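Local coordinates for cell division control protein 4 (Saccharomyces cerevisiae, PDB 3V7D) that recognises phosphorylated target proteins as the substrate-binding F-box subunit of an SCF E3 ubiquitin ligase, directing their ubiquitination and proteasomal degradation, at residues I429-W437 / V447-Q455; F399-V407 / N415-K423. The protein carries 1 engineered substitution. One frame throughout, in Å; residues are numbered along the deposited sequence.

Interaction 1 of 2, residues I429-W437 / V447-Q455; sequences ILKDADQIW and VAAVEKDGQ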
loop_
_atom_site.group_PDB
_atom_site.type_symbol
_atom_site.label_atom_id
_atom_site.label_comp_id
_atom_site.label_asym_id
_atom_site.label_seq_id
_atom_site.Cartn_x
_atom_site.Cartn_y
_atom_site.Cartn_z
ATOM N N ILE B 429 5.034 -14.048 -19.219
ATOM C CA ILE B 429 3.934 -13.254 -19.763
ATOM C C ILE B 429 4.369 -12.366 -20.934
ATOM O O ILE B 429 3.659 -12.256 -21.937
ATOM C CB ILE B 429 3.236 -12.416 -18.668
ATOM C CG1 ILE B 429 2.599 -13.349 -17.635
ATOM C CG2 ILE B 429 2.166 -11.543 -19.281
ATOM C CD1 ILE B 429 1.755 -12.655 -16.613
ATOM N N LEU B 430 5.542 -11.751 -20.810
ATOM C CA LEU B 430 6.098 -10.931 -21.884
ATOM C C LEU B 430 7.365 -11.576 -22.438
ATOM O O LEU B 430 8.383 -10.914 -22.646
ATOM C CB LEU B 430 6.386 -9.511 -21.389
ATOM C CG LEU B 430 5.161 -8.716 -20.934
ATOM C CD1 LEU B 430 5.557 -7.311 -20.482
ATOM C CD2 LEU B 430 4.122 -8.653 -22.049
ATOM N N LYS B 431 7.283 -12.883 -22.669
ATOM C CA LYS B 431 8.414 -13.686 -23.125
ATOM C C LYS B 431 9.059 -13.147 -24.406
ATOM O O LYS B 431 10.277 -13.203 -24.561
ATOM C CB LYS B 431 7.968 -15.139 -23.327
ATOM C CG LYS B 431 9.069 -16.111 -23.743
ATOM C CD LYS B 431 8.524 -17.532 -23.813
ATOM C CE LYS B 431 9.508 -18.494 -24.467
ATOM N NZ LYS B 431 10.795 -18.567 -23.717
ATOM N N ASP B 432 8.247 -12.613 -25.316
ATOM C CA ASP B 432 8.757 -12.161 -26.611
ATOM C C ASP B 432 9.495 -10.822 -26.543
ATOM O O ASP B 432 10.120 -10.402 -27.517
ATOM C CB ASP B 432 7.639 -12.124 -27.666
ATOM C CG ASP B 432 6.575 -11.082 -27.358
ATOM O OD1 ASP B 432 6.453 -10.676 -26.182
ATOM O OD2 ASP B 432 5.855 -10.677 -28.294
ATOM N N ALA B 433 9.425 -10.159 -25.393
ATOM C CA ALA B 433 10.147 -8.904 -25.205
ATOM C C ALA B 433 11.656 -9.155 -25.118
ATOM O O ALA B 433 12.087 -10.159 -24.555
ATOM C CB ALA B 433 9.649 -8.185 -23.956
ATOM N N ASP B 434 12.449 -8.250 -25.692
ATOM C CA ASP B 434 13.906 -8.341 -25.613
ATOM C C ASP B 434 14.424 -7.481 -24.464
ATOM O O ASP B 434 15.397 -7.836 -23.798
ATOM C CB ASP B 434 14.557 -7.887 -26.923
ATOM C CG ASP B 434 14.280 -8.833 -28.075
ATOM O OD1 ASP B 434 14.249 -10.063 -27.848
ATOM O OD2 ASP B 434 14.097 -8.344 -29.210
ATOM N N GLN B 435 13.773 -6.341 -24.247
ATOM C CA GLN B 435 14.098 -5.469 -23.125
ATOM C C GLN B 435 12.817 -4.965 -22.478
ATOM O O GLN B 435 11.794 -4.807 -23.146
ATOM C CB GLN B 435 14.932 -4.270 -23.585
ATOM C CG GLN B 435 16.222 -4.630 -24.292
ATOM C CD GLN B 435 17.374 -4.868 -23.338
ATOM O OE1 GLN B 435 17.213 -4.809 -22.116
ATOM N NE2 GLN B 435 18.554 -5.132 -23.895
ATOM N N ILE B 436 12.876 -4.724 -21.173
ATOM C CA ILE B 436 11.786 -4.065 -20.469
ATOM C C ILE B 436 12.302 -2.714 -20.006
ATOM O O ILE B 436 13.122 -2.644 -19.096
ATOM C CB ILE B 436 11.330 -4.869 -19.242
ATOM C CG1 ILE B 436 11.182 -6.352 -19.598
ATOM C CG2 ILE B 436 10.032 -4.288 -18.678
ATOM C CD1 ILE B 436 10.087 -6.630 -20.601
ATOM N N TRP B 437 11.840 -1.642 -20.639
ATOM C CA TRP B 437 12.372 -0.319 -20.340
ATOM C C TRP B 437 11.729 0.292 -19.102
ATOM O O TRP B 437 12.395 0.948 -18.308
ATOM C CB TRP B 437 12.221 0.616 -21.543
ATOM C CG TRP B 437 12.974 0.146 -22.754
ATOM C CD1 TRP B 437 12.458 -0.130 -23.988
ATOM C CD2 TRP B 437 14.380 -0.126 -22.837
ATOM N NE1 TRP B 437 13.458 -0.545 -24.836
ATOM C CE2 TRP B 437 14.644 -0.554 -24.152
ATOM C CE3 TRP B 437 15.439 -0.045 -21.927
ATOM C CZ2 TRP B 437 15.924 -0.899 -24.581
ATOM C CZ3 TRP B 437 16.710 -0.389 -22.354
ATOM C CH2 TRP B 437 16.941 -0.810 -23.670
ATOM N N VAL B 447 1.312 -2.085 -16.806
ATOM C CA VAL B 447 1.818 -1.577 -18.080
ATOM C C VAL B 447 3.336 -1.674 -18.179
ATOM O O VAL B 447 4.048 -1.499 -17.188
ATOM C CB VAL B 447 1.362 -0.125 -18.373
ATOM C CG1 VAL B 447 -0.158 -0.032 -18.374
ATOM C CG2 VAL B 447 1.968 0.860 -17.373
ATOM N N ALA B 448 3.827 -1.952 -19.383
ATOM C CA ALA B 448 5.266 -2.035 -19.613
ATOM C C ALA B 448 5.675 -1.520 -20.988
ATOM O O ALA B 448 5.095 -1.895 -22.010
ATOM C CB ALA B 448 5.766 -3.461 -19.407
ATOM N N ALA B 449 6.678 -0.647 -20.991
ATOM C CA ALA B 449 7.311 -0.187 -22.218
ATOM C C ALA B 449 8.437 -1.158 -22.536
ATOM O O ALA B 449 9.364 -1.328 -21.741
ATOM C CB ALA B 449 7.857 1.210 -22.032
ATOM N N VAL B 450 8.344 -1.817 -23.685
ATOM C CA VAL B 450 9.294 -2.866 -24.020
ATOM C C VAL B 450 9.926 -2.664 -25.386
ATOM O O VAL B 450 9.500 -1.814 -26.173
ATOM C CB VAL B 450 8.627 -4.256 -24.023
ATOM C CG1 VAL B 450 7.927 -4.516 -22.705
ATOM C CG2 VAL B 450 7.649 -4.371 -25.188
ATOM N N GLU B 451 10.955 -3.461 -25.648
ATOM C CA GLU B 451 11.582 -3.518 -26.953
ATOM C C GLU B 451 11.473 -4.942 -27.471
ATOM O O GLU B 451 11.678 -5.904 -26.725
ATOM C CB GLU B 451 13.056 -3.111 -26.874
ATOM C CG GLU B 451 13.809 -3.306 -28.191
ATOM C CD GLU B 451 15.302 -3.076 -28.066
ATOM O OE1 GLU B 451 15.708 -2.084 -27.424
ATOM O OE2 GLU B 451 16.075 -3.892 -28.609
ATOM N N LYS B 452 11.138 -5.074 -28.748
ATOM C CA LYS B 452 11.097 -6.379 -29.388
ATOM C C LYS B 452 11.508 -6.257 -30.847
ATOM O O LYS B 452 10.868 -5.547 -31.623
ATOM C CB LYS B 452 9.706 -6.997 -29.273
ATOM C CG LYS B 452 9.524 -8.258 -30.095
ATOM C CD LYS B 452 8.134 -8.847 -29.896
ATOM C CE LYS B 452 7.733 -9.747 -31.062
ATOM N NZ LYS B 452 8.707 -10.852 -31.294
ATOM N N ASP B 453 12.590 -6.942 -31.201
ATOM C CA ASP B 453 13.113 -6.947 -32.565
ATOM C C ASP B 453 13.352 -5.548 -33.120
ATOM O O ASP B 453 12.918 -5.231 -34.225
ATOM C CB ASP B 453 12.189 -7.737 -33.494
ATOM C CG ASP B 453 12.105 -9.202 -33.116
ATOM O OD1 ASP B 453 13.092 -9.729 -32.559
ATOM O OD2 ASP B 453 11.052 -9.824 -33.375
ATOM N N GLY B 454 14.033 -4.712 -32.343
ATOM C CA GLY B 454 14.441 -3.399 -32.811
ATOM C C GLY B 454 13.352 -2.342 -32.820
ATOM O O GLY B 454 13.514 -1.293 -33.439
ATOM N N GLN B 455 12.241 -2.615 -32.139
ATOM C CA GLN B 455 11.141 -1.656 -32.053
ATOM C C GLN B 455 10.595 -1.554 -30.630
ATOM O O GLN B 455 10.665 -2.509 -29.859
ATOM C CB GLN B 455 10.012 -2.042 -33.009
ATOM C CG GLN B 455 10.356 -1.924 -34.486
ATOM C CD GLN B 455 9.168 -2.246 -35.379
ATOM O OE1 GLN B 455 8.632 -1.371 -36.061
ATOM N NE2 GLN B 455 8.746 -3.506 -35.373
HETATM O O HOH W 1 15.047 -6.077 -30.086
#
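Trp437 meets Glu451 edge-on: the carboxylate oxygen Glu451 OE1 lies in the indole plane, 3.1 Å from Trp437 CZ2. Gln435 CB lies over one face of the ring, nearer its margin than its middle. Glu451 reaches the indole because its CG stands anti to the backbone N (chi1 173°) and the chain runs on extended. With an alanine in place of Trp437, the Glu451 carboxylate would probably lose the ring edge beside it and Gln435 CB the ring face it lies on. A classic beta bulge sets two residues, Asp434 and Gln435, opposite Glu451. Glu451 O accepts from Asp434 N at 2.7 Å and from Gln435 N at 3.3 Å. Asp453 N hydrogen-bonds Asp434 OD2 at 2.9 Å, nearly straight (174°). A water links that carboxylate to Glu451 OE2. On the other side of the sheet, Ile436 CD1 packs on Val450 CG1 at 3.7 Å. The contact joins the two strands, 435-442 and 445-452, of a beta hairpin, in the blade completed by strand 113-118, the first of the propeller. Trp437 gives Ser123 O a weak hydrogen bond through NE1, and Phe414 of strand 413-418 backs Leu430, Ile436 and Ala448.

Interaction 2 of 2, residues F399-V407 / N415-K423; sequences FYVSDNILV and NIYNLRSGK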
loop_
_atom_site.group_PDB
_atom_site.type_symbol
_atom_site.label_atom_id
_atom_site.label_comp_id
_atom_site.label_asym_id
_atom_site.label_seq_id
_atom_site.Cartn_x
_atom_site.Cartn_y
_atom_site.Cartn_z
ATOM N N PHE B 399 11.680 -1.937 -12.265
ATOM C CA PHE B 399 10.771 -2.743 -11.465
ATOM C C PHE B 399 9.718 -1.851 -10.837
ATOM O O PHE B 399 9.888 -0.638 -10.753
ATOM C CB PHE B 399 11.512 -3.543 -10.384
ATOM C CG PHE B 399 11.906 -2.733 -9.172
ATOM C CD1 PHE B 399 13.134 -2.096 -9.116
ATOM C CD2 PHE B 399 11.057 -2.632 -8.078
ATOM C CE1 PHE B 399 13.506 -1.365 -7.999
ATOM C CE2 PHE B 399 11.417 -1.899 -6.961
ATOM C CZ PHE B 399 12.644 -1.267 -6.918
ATOM N N TYR B 400 8.625 -2.458 -10.398
ATOM C CA TYR B 400 7.606 -1.728 -9.666
ATOM C C TYR B 400 7.106 -2.634 -8.568
ATOM O O TYR B 400 7.192 -3.858 -8.684
ATOM C CB TYR B 400 6.462 -1.301 -10.582
ATOM C CG TYR B 400 5.689 -0.104 -10.057
ATOM C CD1 TYR B 400 6.128 1.191 -10.306
ATOM C CD2 TYR B 400 4.521 -0.272 -9.316
ATOM C CE1 TYR B 400 5.426 2.288 -9.831
ATOM C CE2 TYR B 400 3.810 0.822 -8.839
ATOM C CZ TYR B 400 4.269 2.096 -9.100
ATOM O OH TYR B 400 3.570 3.187 -8.629
ATOM N N VAL B 401 6.590 -2.047 -7.495
ATOM C CA VAL B 401 6.287 -2.850 -6.322
ATOM C C VAL B 401 5.155 -2.292 -5.464
ATOM O O VAL B 401 4.951 -1.077 -5.375
ATOM C CB VAL B 401 7.556 -3.035 -5.457
ATOM C CG1 VAL B 401 7.896 -1.743 -4.714
ATOM C CG2 VAL B 401 7.392 -4.198 -4.484
ATOM N N SER B 402 4.409 -3.206 -4.854
ATOM C CA SER B 402 3.451 -2.873 -3.815
ATOM C C SER B 402 3.752 -3.797 -2.643
ATOM O O SER B 402 4.719 -4.555 -2.686
ATOM C CB SER B 402 2.025 -3.108 -4.303
ATOM O OG SER B 402 1.781 -4.498 -4.471
ATOM N N ASP B 403 2.928 -3.748 -1.602
ATOM C CA ASP B 403 3.113 -4.637 -0.462
ATOM C C ASP B 403 2.875 -6.092 -0.851
ATOM O O ASP B 403 3.391 -7.000 -0.214
ATOM C CB ASP B 403 2.186 -4.255 0.693
ATOM C CG ASP B 403 2.572 -2.942 1.351
ATOM O OD1 ASP B 403 3.732 -2.494 1.189
ATOM O OD2 ASP B 403 1.707 -2.362 2.039
ATOM N N ASN B 404 2.103 -6.302 -1.911
ATOM C CA ASN B 404 1.695 -7.639 -2.312
ATOM C C ASN B 404 2.455 -8.212 -3.509
ATOM O O ASN B 404 2.641 -9.422 -3.608
ATOM C CB ASN B 404 0.196 -7.651 -2.606
ATOM C CG ASN B 404 -0.642 -7.474 -1.354
ATOM O OD1 ASN B 404 -0.321 -8.018 -0.301
ATOM N ND2 ASN B 404 -1.719 -6.709 -1.464
ATOM N N ILE B 405 2.901 -7.339 -4.407
ATOM C CA ILE B 405 3.431 -7.764 -5.694
ATOM C C ILE B 405 4.723 -7.042 -6.064
ATOM O O ILE B 405 4.841 -5.834 -5.873
ATOM C CB ILE B 405 2.392 -7.518 -6.819
ATOM C CG1 ILE B 405 1.212 -8.483 -6.688
ATOM C CG2 ILE B 405 3.023 -7.673 -8.196
ATOM C CD1 ILE B 405 1.538 -9.895 -7.136
ATOM N N LEU B 406 5.688 -7.795 -6.587
ATOM C CA LEU B 406 6.856 -7.225 -7.247
ATOM C C LEU B 406 6.853 -7.633 -8.723
ATOM O O LEU B 406 6.690 -8.810 -9.048
ATOM C CB LEU B 406 8.146 -7.708 -6.582
ATOM C CG LEU B 406 9.469 -7.450 -7.318
ATOM C CD1 LEU B 406 9.803 -5.968 -7.343
ATOM C CD2 LEU B 406 10.635 -8.259 -6.717
ATOM N N VAL B 407 7.015 -6.656 -9.609
ATOM C CA VAL B 407 7.207 -6.936 -11.024
ATOM C C VAL B 407 8.548 -6.341 -11.435
ATOM O O VAL B 407 8.793 -5.165 -11.201
ATOM C CB VAL B 407 6.090 -6.322 -11.897
ATOM C CG1 VAL B 407 6.360 -6.601 -13.369
ATOM C CG2 VAL B 407 4.732 -6.870 -11.498
ATOM N N ASN B 415 9.381 -10.594 -14.803
ATOM C CA ASN B 415 8.960 -11.462 -13.706
ATOM C C ASN B 415 7.933 -10.833 -12.761
ATOM O O ASN B 415 8.012 -9.652 -12.433
ATOM C CB ASN B 415 10.178 -11.915 -12.897
ATOM C CG ASN B 415 11.185 -12.676 -13.737
ATOM O OD1 ASN B 415 10.830 -13.607 -14.457
ATOM N ND2 ASN B 415 12.449 -12.274 -13.659
ATOM N N ILE B 416 6.981 -11.646 -12.320
ATOM C CA ILE B 416 5.985 -11.223 -11.349
ATOM C C ILE B 416 6.132 -12.095 -10.105
ATOM O O ILE B 416 6.009 -13.324 -10.182
ATOM C CB ILE B 416 4.557 -11.348 -11.928
ATOM C CG1 ILE B 416 4.429 -10.516 -13.206
ATOM C CG2 ILE B 416 3.508 -10.918 -10.903
ATOM C CD1 ILE B 416 3.067 -10.602 -13.864
ATOM N N TYR B 417 6.419 -11.468 -8.965
ATOM C CA TYR B 417 6.618 -12.212 -7.718
ATOM C C TYR B 417 5.521 -11.971 -6.678
ATOM O O TYR B 417 5.098 -10.837 -6.453
ATOM C CB TYR B 417 7.962 -11.861 -7.079
ATOM C CG TYR B 417 9.182 -12.039 -7.954
ATOM C CD1 TYR B 417 9.637 -11.004 -8.768
ATOM C CD2 TYR B 417 9.901 -13.227 -7.941
ATOM C CE1 TYR B 417 10.764 -11.157 -9.557
ATOM C CE2 TYR B 417 11.028 -13.390 -8.729
ATOM C CZ TYR B 417 11.456 -12.354 -9.533
ATOM O OH TYR B 417 12.581 -12.520 -10.313
ATOM N N ASN B 418 5.081 -13.051 -6.041
ATOM C CA ASN B 418 4.213 -12.983 -4.871
ATOM C C ASN B 418 5.066 -12.685 -3.644
ATOM O O ASN B 418 5.831 -13.540 -3.199
ATOM C CB ASN B 418 3.493 -14.324 -4.697
ATOM C CG ASN B 418 2.520 -14.344 -3.522
ATOM O OD1 ASN B 418 2.683 -13.626 -2.530
ATOM N ND2 ASN B 418 1.505 -15.190 -3.629
ATOM N N LEU B 419 4.932 -11.483 -3.090
ATOM C CA LEU B 419 5.761 -11.084 -1.955
ATOM C C LEU B 419 5.347 -11.730 -0.631
ATOM O O LEU B 419 6.122 -11.733 0.324
ATOM C CB LEU B 419 5.806 -9.560 -1.814
ATOM C CG LEU B 419 6.500 -8.815 -2.958
ATOM C CD1 LEU B 419 6.640 -7.337 -2.622
ATOM C CD2 LEU B 419 7.861 -9.434 -3.268
ATOM N N ARG B 420 4.135 -12.277 -0.569
ATOM C CA ARG B 420 3.703 -12.993 0.630
ATOM C C ARG B 420 4.351 -14.372 0.727
ATOM O O ARG B 420 4.914 -14.726 1.759
ATOM C CB ARG B 420 2.183 -13.134 0.675
ATOM C CG ARG B 420 1.452 -11.822 0.817
ATOM C CD ARG B 420 -0.016 -12.048 1.095
ATOM N NE ARG B 420 -0.776 -10.812 0.962
ATOM C CZ ARG B 420 -2.092 -10.729 1.114
ATOM N NH1 ARG B 420 -2.796 -11.818 1.411
ATOM N NH2 ARG B 420 -2.700 -9.559 0.971
ATOM N N SER B 421 4.267 -15.138 -0.354
ATOM C CA SER B 421 4.805 -16.492 -0.385
ATOM C C SER B 421 6.266 -16.475 -0.803
ATOM O O SER B 421 6.983 -17.464 -0.636
ATOM C CB SER B 421 4.019 -17.341 -1.380
ATOM O OG SER B 421 4.292 -16.923 -2.708
ATOM N N GLY B 422 6.697 -15.352 -1.368
ATOM C CA GLY B 422 8.064 -15.216 -1.839
ATOM C C GLY B 422 8.308 -15.910 -3.166
ATOM O O GLY B 422 9.436 -15.989 -3.639
ATOM N N LYS B 423 7.246 -16.413 -3.779
ATOM C CA LYS B 423 7.395 -17.216 -4.985
ATOM C C LYS B 423 7.103 -16.473 -6.292
ATOM O O LYS B 423 6.281 -15.556 -6.347
ATOM C CB LYS B 423 6.529 -18.469 -4.890
ATOM C CG LYS B 423 7.073 -19.520 -3.931
ATOM C CD LYS B 423 5.978 -20.479 -3.490
ATOM C CE LYS B 423 5.271 -21.130 -4.675
ATOM N NZ LYS B 423 6.048 -22.270 -5.250
#
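Leu406 and Tyr417 face each other in the beta hairpin of the seventh WD repeat, where strands 405-410 and 413-418 run antiparallel. They are a hydrogen-bonded pair. Tyr417 N reaches Leu406 O at 2.7 Å, almost straight (176°), and Leu406 N reaches Tyr417 O at 3.1 Å. Their side chains lie alongside each other on the same face of the sheet. With CG anti to the backbone N (chi1 167°), Leu406 brings CD2 within 3.6 Å of Tyr417 CD1. The opposite face carries Val407 beside Ile416. Tyr417 and Asn418 end the repeat, at the place where many WD repeats have Trp-Asp. Beyond them the chain turns, and Asn418 OD1 accepts from Arg420 N and Ser421 N in an Asx turn and motif.

Leu419 points toward segment 399-407. Its CD1 meets Val401 CG2 at 3.7 Å, and its CD2 rests on Leu406 CB. Leu419 N also hydrogen-bonds Asn404 O. Arg420 holds one oxygen of Asn404 with two nitrogens: NE and NH2 both donate to Asn404 OD1, each at 3.1 Å. The oxygen lies near the guanidinium plane, but both donors stand above one face of the amide. Before this, Ser402 OG accepts from Asn404 N and Ile405 N, which shapes the turn between strands 396-401 and 405-410.

Glu63 makes a salt bridge to Arg420 NH2 and accepts a hydrogen bond from Asn404 ND2 on its backbone O. Helix 87-106 lies close by, with Tyr106 touching Ile405, Asn418 and Arg420. Phe364 and Val366 of strand 364-369 pack on Leu419 and Val401, respectively.

This chain is the part of the longer protein that holds the F-box and the WD40 propeller. The two contacts lie in neighbouring propeller blades, their centres about 20 Å apart. Interaction 2 closes along the chain before interaction 1 opens. They touch where Ile429 CD1 meets Ile416 CD1 at 3.7 Å, so strand 413-418 is shared ground: Ile416 pairs with Val407 in its own blade and also packs against the next. The turn at Leu419 and Arg420 faces Glu63 and helix 87-106, joining the propeller to the helices that precede it. In interaction 1, Trp437 packs on a polar side chain of the bound peptide, consistent with this hairpin lying beside the substrate-binding surface.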